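Local coordinates for protein betaine aldehyde dehydrogenase (Staphylococcus aureus subsp. aureus COL, PDB 4QTO) that probably oxidises betaine aldehyde to the osmoprotectant glycine betaine, with NAD, held by a Rossmann-type domain, as hydride acceptor, at residues R34-G39 with G228-I233; A75-R80 with H247-L252; G172-I177 with T197-V202. One frame throughout, in Å; residues are numbered along the deposited sequence. Where two conformers were deposited one is given.

Contact 1 (R34-G39 with G228-I233); sequences RQYIDG and GTINLI
Tyr36 and Leu232 form a single antiparallel bridge, a hydrogen-bonded pair that docks the short strand 35-37 against strand 230-232 of the Rossmann-type sheet. Tyr36 N donates to Leu232 O at 2.9 Å, and Leu232 N to Tyr36 O at 2.7 Å. Beyond the bridge, the Tyr36 ring extends past Ile230, its CE2 4.0 Å from Ile230 CG1. The ring swings that way because CG is anti to the Tyr36 backbone N (chi1 -171°), and the Tyr36 hydroxyl is hydrogen-bonded to Glu221 on helix 211-223. On the side of Gln35, Ile37 CD1 meets Ile233 CD1 at 3.6 Å. The Gln35 amide oxygen rests against Ile233 while bonding to the backbone N of Leu234.

Past the bridge, at the end with Asp38 and Gly228, side chains make the polar links. Asp38 is held by a salt bridge to Arg81, and a water accepts from Gly228 N, and weakly from Gly39 N, and donates to Ile230 O. Asn231 uses both ends of its amide: ND2 bonds Gly228 O, from well above that carbonyl's plane, and Leu201 O of strand 200-204, while OD1 accepts a nearly straight bond (170°) from Asp38 N at 2.9 Å.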
loop_
_atom_site.group_PDB
_atom_site.type_symbol
_atom_site.label_atom_id
_atom_site.label_comp_id
_atom_site.label_asym_id
_atom_site.label_seq_id
_atom_site.Cartn_x
_atom_site.Cartn_y
_atom_site.Cartn_z
ATOM N N ARG A 34 16.710 21.010 34.220
ATOM C CA ARG A 34 16.443 19.672 34.719
ATOM C C ARG A 34 15.988 18.628 33.732
ATOM O O ARG A 34 15.708 18.905 32.584
ATOM C CB ARG A 34 15.341 19.812 35.797
ATOM C CG ARG A 34 15.779 20.592 37.036
ATOM C CD ARG A 34 14.662 20.590 38.042
ATOM N NE ARG A 34 15.100 21.144 39.306
ATOM C CZ ARG A 34 14.441 20.973 40.453
ATOM N NH1 ARG A 34 14.921 21.497 41.576
ATOM N NH2 ARG A 34 13.319 20.266 40.500
ATOM N N GLN A 35 16.021 17.391 34.216
ATOM C CA GLN A 35 15.513 16.244 33.472
ATOM C C GLN A 35 13.990 16.280 33.600
ATOM O O GLN A 35 13.442 16.988 34.467
ATOM C CB GLN A 35 16.038 14.957 34.112
ATOM C CG GLN A 35 17.546 14.895 34.139
ATOM C CD GLN A 35 18.078 13.589 34.673
ATOM O OE1 GLN A 35 18.561 12.764 33.894
ATOM N NE2 GLN A 35 17.975 13.381 35.983
ATOM N N TYR A 36 13.293 15.496 32.775
ATOM C CA TYR A 36 11.839 15.407 32.830
ATOM C C TYR A 36 11.458 13.947 32.938
ATOM O O TYR A 36 11.629 13.196 31.984
ATOM C CB TYR A 36 11.179 16.058 31.610
ATOM C CG TYR A 36 9.674 16.183 31.709
ATOM C CD1 TYR A 36 9.093 17.105 32.553
ATOM C CD2 TYR A 36 8.845 15.389 30.947
ATOM C CE1 TYR A 36 7.714 17.251 32.611
ATOM C CE2 TYR A 36 7.466 15.533 31.002
ATOM C CZ TYR A 36 6.927 16.476 31.854
ATOM O OH TYR A 36 5.545 16.694 31.957
ATOM N N ILE A 37 11.031 13.522 34.120
ATOM C CA ILE A 37 10.753 12.137 34.371
ATOM C C ILE A 37 9.374 11.968 34.990
ATOM O O ILE A 37 9.054 12.574 36.040
ATOM C CB ILE A 37 11.838 11.512 35.301
ATOM C CG1 ILE A 37 13.241 11.729 34.721
ATOM C CG2 ILE A 37 11.540 10.035 35.520
ATOM C CD1 ILE A 37 14.382 11.175 35.561
ATOM N N ASP A 38 8.538 11.184 34.344
ATOM C CA ASP A 38 7.233 10.868 34.857
ATOM C C ASP A 38 6.425 12.121 35.210
ATOM O O ASP A 38 5.859 12.247 36.327
ATOM C CB ASP A 38 7.365 9.922 36.066
ATOM C CG ASP A 38 6.131 9.055 36.275
ATOM O OD1 ASP A 38 5.242 9.006 35.407
ATOM O OD2 ASP A 38 6.091 8.359 37.306
ATOM N N GLY A 39 6.388 13.040 34.261
ATOM C CA GLY A 39 5.610 14.273 34.385
ATOM C C GLY A 39 6.175 15.368 35.279
ATOM O O GLY A 39 5.450 16.344 35.564
ATOM N N GLY A 228 4.400 9.996 32.100
ATOM C CA GLY A 228 5.262 8.895 31.732
ATOM C C GLY A 228 5.392 8.645 30.238
ATOM O O GLY A 228 6.275 7.915 29.809
ATOM N N THR A 229 4.516 9.254 29.423
ATOM C CA THR A 229 4.572 9.052 27.965
ATOM C C THR A 229 5.857 9.611 27.343
ATOM O O THR A 229 6.401 9.028 26.398
ATOM C CB THR A 229 3.371 9.742 27.271
ATOM O OG1 THR A 229 2.168 9.166 27.781
ATOM C CG2 THR A 229 3.378 9.510 25.762
ATOM N N ILE A 230 6.308 10.751 27.867
ATOM C CA ILE A 230 7.549 11.375 27.414
ATOM C C ILE A 230 8.470 11.583 28.609
ATOM O O ILE A 230 8.029 11.959 29.704
ATOM C CB ILE A 230 7.324 12.696 26.645
ATOM C CG1 ILE A 230 6.660 13.771 27.513
ATOM C CG2 ILE A 230 6.517 12.422 25.394
ATOM C CD1 ILE A 230 6.524 15.118 26.825
ATOM N N ASN A 231 9.756 11.302 28.428
ATOM C CA ASN A 231 10.736 11.485 29.471
ATOM C C ASN A 231 12.061 11.916 28.829
ATOM O O ASN A 231 12.415 11.450 27.718
ATOM C CB ASN A 231 10.992 10.198 30.259
ATOM C CG ASN A 231 9.722 9.540 30.774
ATOM O OD1 ASN A 231 9.309 9.759 31.921
ATOM N ND2 ASN A 231 9.082 8.761 29.921
ATOM N N LEU A 232 12.767 12.786 29.524
ATOM C CA LEU A 232 14.041 13.339 29.103
ATOM C C LEU A 232 15.091 13.082 30.173
ATOM O O LEU A 232 14.955 13.540 31.321
ATOM C CB LEU A 232 13.889 14.864 28.882
ATOM C CG LEU A 232 15.160 15.681 28.611
ATOM C CD1 LEU A 232 15.836 15.247 27.336
ATOM C CD2 LEU A 232 14.872 17.189 28.568
ATOM N N ILE A 233 16.137 12.365 29.795
ATOM C CA ILE A 233 17.292 12.126 30.648
ATOM C C ILE A 233 18.421 12.979 30.105
ATOM O O ILE A 233 18.580 13.100 28.879
ATOM C CB ILE A 233 17.685 10.642 30.596
ATOM C CG1 ILE A 233 16.608 9.790 31.264
ATOM C CG2 ILE A 233 19.038 10.397 31.259
ATOM C CD1 ILE A 233 16.372 10.045 32.721
HETATM O O HOH W 1 5.981 12.256 31.524
#

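Contact 2 (A75-R80 with H247-L252); sequences AILAAR and HKEVDL
Ile76 and Arg80, one turn apart on helix 69-85, face the type I turn His247-Val250 that leads from helix 237-246 into strand 252-256. The contact thus joins helix 69-85 to the loop that enters this strand of the Rossmann-type sheet. The close-packed part has an apolar and a charged half. Ile76 CG2 sits over one face of the His247 imidazole in a CH-pi contact, 4.1 Å from the ring centroid and displaced toward the rim. The same methyl touches Val250 CG2 at 4.0 Å, while Ile76 CD1 lies alongside His247 CB. Glu249 N donates to His247 ND1 at 3.0 Å, close to the ring plane, a bond that fixes the imidazole's rotation beneath the methyl. In the charged half the chain of Arg80 bends at chi2 and chi3 (58° and 62°), curling its guanidinium back to the loop. Arg80 NH2 binds Glu249 O and Asp251 OD2, each at 2.8 Å, the carboxylate oxygen being met on its syn side; OD2 also accepts from Val173 N of strand 162-177.

Toward solvent the packing is sparser. Exposed Leu77 only grazes the ring and Glu249 with its CD2 methyl. At the outer end of Glu249, Arg80 NE forms a salt bridge to Glu249 OE1 at 3.0 Å, with a weak, bent hydrogen bond (123°). NH1 adds a water and a salt bridge to Glu84, and Lys462 of the second subunit packs on the arginine.

With three carboxylates around it, the guanidinium charge would help keep Glu249 and Asp251 ionised and probably offsets their mutual repulsion.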
loop_
_atom_site.group_PDB
_atom_site.type_symbol
_atom_site.label_atom_id
_atom_site.label_comp_id
_atom_site.label_asym_id
_atom_site.label_seq_id
_atom_site.Cartn_x
_atom_site.Cartn_y
_atom_site.Cartn_z
ATOM N N ALA A 75 12.872 6.470 34.592
ATOM C CA ALA A 75 12.194 6.964 33.388
ATOM C C ALA A 75 11.663 5.825 32.524
ATOM O O ALA A 75 10.525 5.851 32.047
ATOM C CB ALA A 75 13.122 7.807 32.560
ATOM N N ILE A 76 12.478 4.786 32.352
ATOM C CA ILE A 76 12.036 3.630 31.554
ATOM C C ILE A 76 10.831 2.928 32.224
ATOM O O ILE A 76 9.845 2.547 31.559
ATOM C CB ILE A 76 13.211 2.658 31.329
ATOM C CG1 ILE A 76 14.203 3.308 30.358
ATOM C CG2 ILE A 76 12.712 1.317 30.790
ATOM C CD1 ILE A 76 15.536 2.611 30.326
ATOM N N LEU A 77 10.893 2.766 33.539
ATOM C CA LEU A 77 9.787 2.135 34.249
ATOM C C LEU A 77 8.521 2.988 34.176
ATOM O O LEU A 77 7.424 2.454 34.086
ATOM C CB LEU A 77 10.162 1.814 35.685
ATOM C CG LEU A 77 11.243 0.735 35.820
ATOM C CD1 LEU A 77 11.627 0.567 37.287
ATOM C CD2 LEU A 77 10.810 -0.585 35.233
ATOM N N ALA A 78 8.678 4.300 34.189
ATOM C CA ALA A 78 7.523 5.207 34.051
ATOM C C ALA A 78 6.925 5.129 32.663
ATOM O O ALA A 78 5.702 5.139 32.508
ATOM C CB ALA A 78 7.918 6.631 34.364
ATOM N N ALA A 79 7.789 5.041 31.650
ATOM C CA ALA A 79 7.340 4.882 30.261
ATOM C C ALA A 79 6.537 3.588 30.123
ATOM O O ALA A 79 5.492 3.525 29.453
ATOM C CB ALA A 79 8.540 4.907 29.335
ATOM N N ARG A 80 7.046 2.503 30.727
ATOM C CA ARG A 80 6.351 1.239 30.698
ATOM C C ARG A 80 4.997 1.337 31.379
ATOM O O ARG A 80 3.988 0.853 30.853
ATOM C CB ARG A 80 7.215 0.119 31.335
ATOM C CG ARG A 80 6.496 -1.211 31.584
ATOM C CD ARG A 80 5.890 -1.830 30.333
ATOM N NE ARG A 80 6.940 -2.140 29.361
ATOM C CZ ARG A 80 6.736 -2.331 28.063
ATOM N NH1 ARG A 80 5.526 -2.259 27.541
ATOM N NH2 ARG A 80 7.767 -2.593 27.282
ATOM N N HIS A 247 17.991 -2.289 29.040
ATOM C CA HIS A 247 16.925 -2.566 29.990
ATOM C C HIS A 247 15.876 -3.504 29.394
ATOM O O HIS A 247 15.487 -3.375 28.205
ATOM C CB HIS A 247 16.267 -1.268 30.447
ATOM C CG HIS A 247 15.530 -1.401 31.732
ATOM N ND1 HIS A 247 14.276 -1.958 31.803
ATOM C CD2 HIS A 247 15.891 -1.120 33.002
ATOM C CE1 HIS A 247 13.882 -1.983 33.060
ATOM N NE2 HIS A 247 14.843 -1.468 33.810
ATOM N N LYS A 248 15.383 -4.430 30.205
ATOM C CA LYS A 248 14.424 -5.412 29.728
ATOM C C LYS A 248 13.062 -4.860 29.331
ATOM O O LYS A 248 12.337 -5.495 28.569
ATOM C CB LYS A 248 14.224 -6.535 30.766
ATOM C CG LYS A 248 13.503 -6.108 32.015
ATOM C CD LYS A 248 13.282 -7.326 32.930
ATOM C CE LYS A 248 12.178 -7.029 33.931
ATOM N NZ LYS A 248 11.914 -8.146 34.887
ATOM N N GLU A 249 12.723 -3.677 29.835
ATOM C CA GLU A 249 11.404 -3.073 29.527
ATOM C C GLU A 249 11.391 -2.228 28.263
ATOM O O GLU A 249 10.347 -1.650 27.923
ATOM C CB GLU A 249 10.883 -2.237 30.697
ATOM C CG GLU A 249 10.598 -3.067 31.928
ATOM C CD GLU A 249 9.553 -4.148 31.707
ATOM O OE1 GLU A 249 8.681 -4.034 30.815
ATOM O OE2 GLU A 249 9.583 -5.126 32.485
ATOM N N VAL A 250 12.499 -2.165 27.546
ATOM C CA VAL A 250 12.578 -1.403 26.299
ATOM C C VAL A 250 12.272 -2.315 25.101
ATOM O O VAL A 250 12.788 -3.431 25.041
ATOM C CB VAL A 250 13.966 -0.776 26.133
ATOM C CG1 VAL A 250 14.105 -0.057 24.796
ATOM C CG2 VAL A 250 14.239 0.200 27.267
ATOM N N ASP A 251 11.437 -1.836 24.168
ATOM C CA ASP A 251 11.071 -2.584 22.954
ATOM C C ASP A 251 11.853 -2.160 21.696
ATOM O O ASP A 251 11.975 -2.936 20.760
ATOM C CB ASP A 251 9.574 -2.463 22.712
ATOM C CG ASP A 251 8.763 -3.072 23.841
ATOM O OD1 ASP A 251 8.876 -4.308 24.099
ATOM O OD2 ASP A 251 8.055 -2.290 24.540
ATOM N N LEU A 252 12.363 -0.920 21.685
ATOM C CA LEU A 252 13.163 -0.407 20.570
ATOM C C LEU A 252 14.170 0.586 21.119
ATOM O O LEU A 252 13.808 1.473 21.901
ATOM C CB LEU A 252 12.281 0.333 19.549
ATOM C CG LEU A 252 12.990 1.132 18.439
ATOM C CD1 LEU A 252 13.685 0.225 17.455
ATOM C CD2 LEU A 252 12.009 2.050 17.731
HETATM O O HOH W 2 4.888 -3.439 25.074
#

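Contact 3 (G172-I177 with T197-V202); sequences GVVTQI and TGCSLV
Val202, the residue with the most surface buried by this contact, is held by its backbone between Val174 and Gln176. Its N donates to Val174 O at 2.9 Å and its O accepts from Gln176 N at 2.8 Å, the latter bond a little more bent (145°). The Val202 isopropyl group lies on the same face of the sheet as Thr175 and Ser200, and Ala75 of helix 69-85 covers it from beyond. Val174 works with both its polar backbone atoms: its N also donates to Ser200 O at 2.9 Å, and its carbonyl receives the CA-H of Leu201.

These bonds between parallel strands close a beta-alpha-beta crossover, in which the chain runs from strand 162-177 by way of helix 183-197 into the adjacent strand 200-204 of the Rossmann-type sheet. The helix ends in a Schellman motif at Gly198, whose positive phi lets the chain turn back toward the sheet.

Gln176 faces that helix. Its CG stands beside the backbone N (chi1 -60°) and the chain runs out extended, laying the amide oxygen against Leu201, with OE1 3.7 Å from both CB and CD1. This buried oxygen has no polar partner in the model, whereas NE2 of the same amide is hydrogen-bonded to Tyr500 OH.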
loop_
_atom_site.group_PDB
_atom_site.type_symbol
_atom_site.label_atom_id
_atom_site.label_comp_id
_atom_site.label_asym_id
_atom_site.label_seq_id
_atom_site.Cartn_x
_atom_site.Cartn_y
_atom_site.Cartn_z
ATOM N N GLY A 172 6.004 -0.107 21.614
ATOM C CA GLY A 172 5.987 -0.124 23.054
ATOM C C GLY A 172 6.785 1.024 23.622
ATOM O O GLY A 172 6.524 2.180 23.320
ATOM N N VAL A 173 7.730 0.681 24.476
ATOM C CA VAL A 173 8.603 1.629 25.123
ATOM C C VAL A 173 9.849 1.789 24.257
ATOM O O VAL A 173 10.508 0.786 23.910
ATOM C CB VAL A 173 8.990 1.115 26.514
ATOM C CG1 VAL A 173 10.102 1.966 27.123
ATOM C CG2 VAL A 173 7.793 1.074 27.435
ATOM N N VAL A 174 10.199 3.036 23.933
ATOM C CA VAL A 174 11.342 3.289 23.081
ATOM C C VAL A 174 12.348 4.209 23.757
ATOM O O VAL A 174 11.950 5.181 24.414
ATOM C CB VAL A 174 10.928 3.973 21.763
ATOM C CG1 VAL A 174 12.142 4.114 20.843
ATOM C CG2 VAL A 174 9.809 3.192 21.085
ATOM N N THR A 175 13.631 3.895 23.604
ATOM C CA THR A 175 14.709 4.762 24.091
ATOM C C THR A 175 15.311 5.415 22.838
ATOM O O THR A 175 15.458 4.788 21.771
ATOM C CB THR A 175 15.728 4.075 24.969
ATOM O OG1 THR A 175 16.286 2.981 24.270
ATOM C CG2 THR A 175 15.073 3.621 26.271
ATOM N N GLN A 176 15.650 6.692 22.966
ATOM C CA GLN A 176 16.046 7.508 21.836
ATOM C C GLN A 176 17.279 8.308 22.239
ATOM O O GLN A 176 17.224 9.060 23.212
ATOM C CB GLN A 176 14.897 8.425 21.426
ATOM C CG GLN A 176 13.640 7.656 21.010
ATOM C CD GLN A 176 12.433 8.525 20.755
ATOM O OE1 GLN A 176 12.221 9.533 21.408
ATOM N NE2 GLN A 176 11.618 8.100 19.798
ATOM N N ILE A 177 18.358 8.156 21.488
ATOM C CA ILE A 177 19.665 8.799 21.816
ATOM C C ILE A 177 20.091 9.574 20.585
ATOM O O ILE A 177 20.210 9.012 19.497
ATOM C CB ILE A 177 20.707 7.743 22.216
ATOM C CG1 ILE A 177 20.232 7.003 23.473
ATOM C CG2 ILE A 177 22.052 8.393 22.417
ATOM C CD1 ILE A 177 21.040 5.755 23.794
ATOM N N THR A 197 2.386 7.123 16.835
ATOM C CA THR A 197 1.965 5.724 16.900
ATOM C C THR A 197 1.423 5.292 18.251
ATOM O O THR A 197 0.831 4.230 18.330
ATOM C CB THR A 197 3.109 4.788 16.523
ATOM O OG1 THR A 197 4.212 5.032 17.420
ATOM C CG2 THR A 197 3.564 5.007 15.100
ATOM N N GLY A 198 1.661 6.082 19.293
ATOM C CA GLY A 198 1.196 5.736 20.632
ATOM C C GLY A 198 2.231 5.096 21.542
ATOM O O GLY A 198 1.856 4.549 22.601
ATOM N N CYS A 199 3.518 5.208 21.202
ATOM C CA CYS A 199 4.560 4.703 22.085
ATOM C C CYS A 199 4.791 5.611 23.287
ATOM O O CYS A 199 4.311 6.740 23.326
ATOM C CB CYS A 199 5.889 4.634 21.319
ATOM S SG CYS A 199 5.940 3.461 19.960
ATOM N N SER A 200 5.534 5.089 24.280
ATOM C CA SER A 200 6.073 5.924 25.351
ATOM C C SER A 200 7.562 6.011 25.034
ATOM O O SER A 200 8.153 5.034 24.560
ATOM C CB SER A 200 5.902 5.300 26.727
ATOM O OG SER A 200 4.547 5.254 27.087
ATOM N N LEU A 201 8.191 7.139 25.340
ATOM C CA LEU A 201 9.593 7.331 25.002
ATOM C C LEU A 201 10.431 7.905 26.117
ATOM O O LEU A 201 9.941 8.609 26.991
ATOM C CB LEU A 201 9.702 8.241 23.766
ATOM C CG LEU A 201 9.202 9.696 23.887
ATOM C CD1 LEU A 201 10.336 10.595 24.365
ATOM C CD2 LEU A 201 8.693 10.230 22.540
ATOM N N VAL A 202 11.709 7.561 26.054
ATOM C CA VAL A 202 12.738 8.132 26.928
ATOM C C VAL A 202 13.847 8.607 26.013
ATOM O O VAL A 202 14.490 7.795 25.317
ATOM C CB VAL A 202 13.297 7.137 27.962
ATOM C CG1 VAL A 202 14.314 7.846 28.880
ATOM C CG2 VAL A 202 12.201 6.507 28.801
#

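Overall arrangement
The three contacts lie side by side across one Rossmann-type sheet. Contact 3 supplies the central crossover between strands 162-177 and 200-204. Contact 1 continues across the sheet through strand 230-232, the neighbour of 200-204, while contact 2 lies at the other flank of strand 162-177, where 252-256 begins. Helix 69-85, itself half of contact 2, also touches contacts 1 and 3 along one face of the sheet. Centres of contacts 2 and 3 lie about 8 Å apart, and that of contact 1 about 12 Å from each. Along the chain, contact 3 is nested within the loops closed by contacts 1 and 2, which themselves interleave; N-terminal elements are thereby packed onto the probable NAD-binding domain.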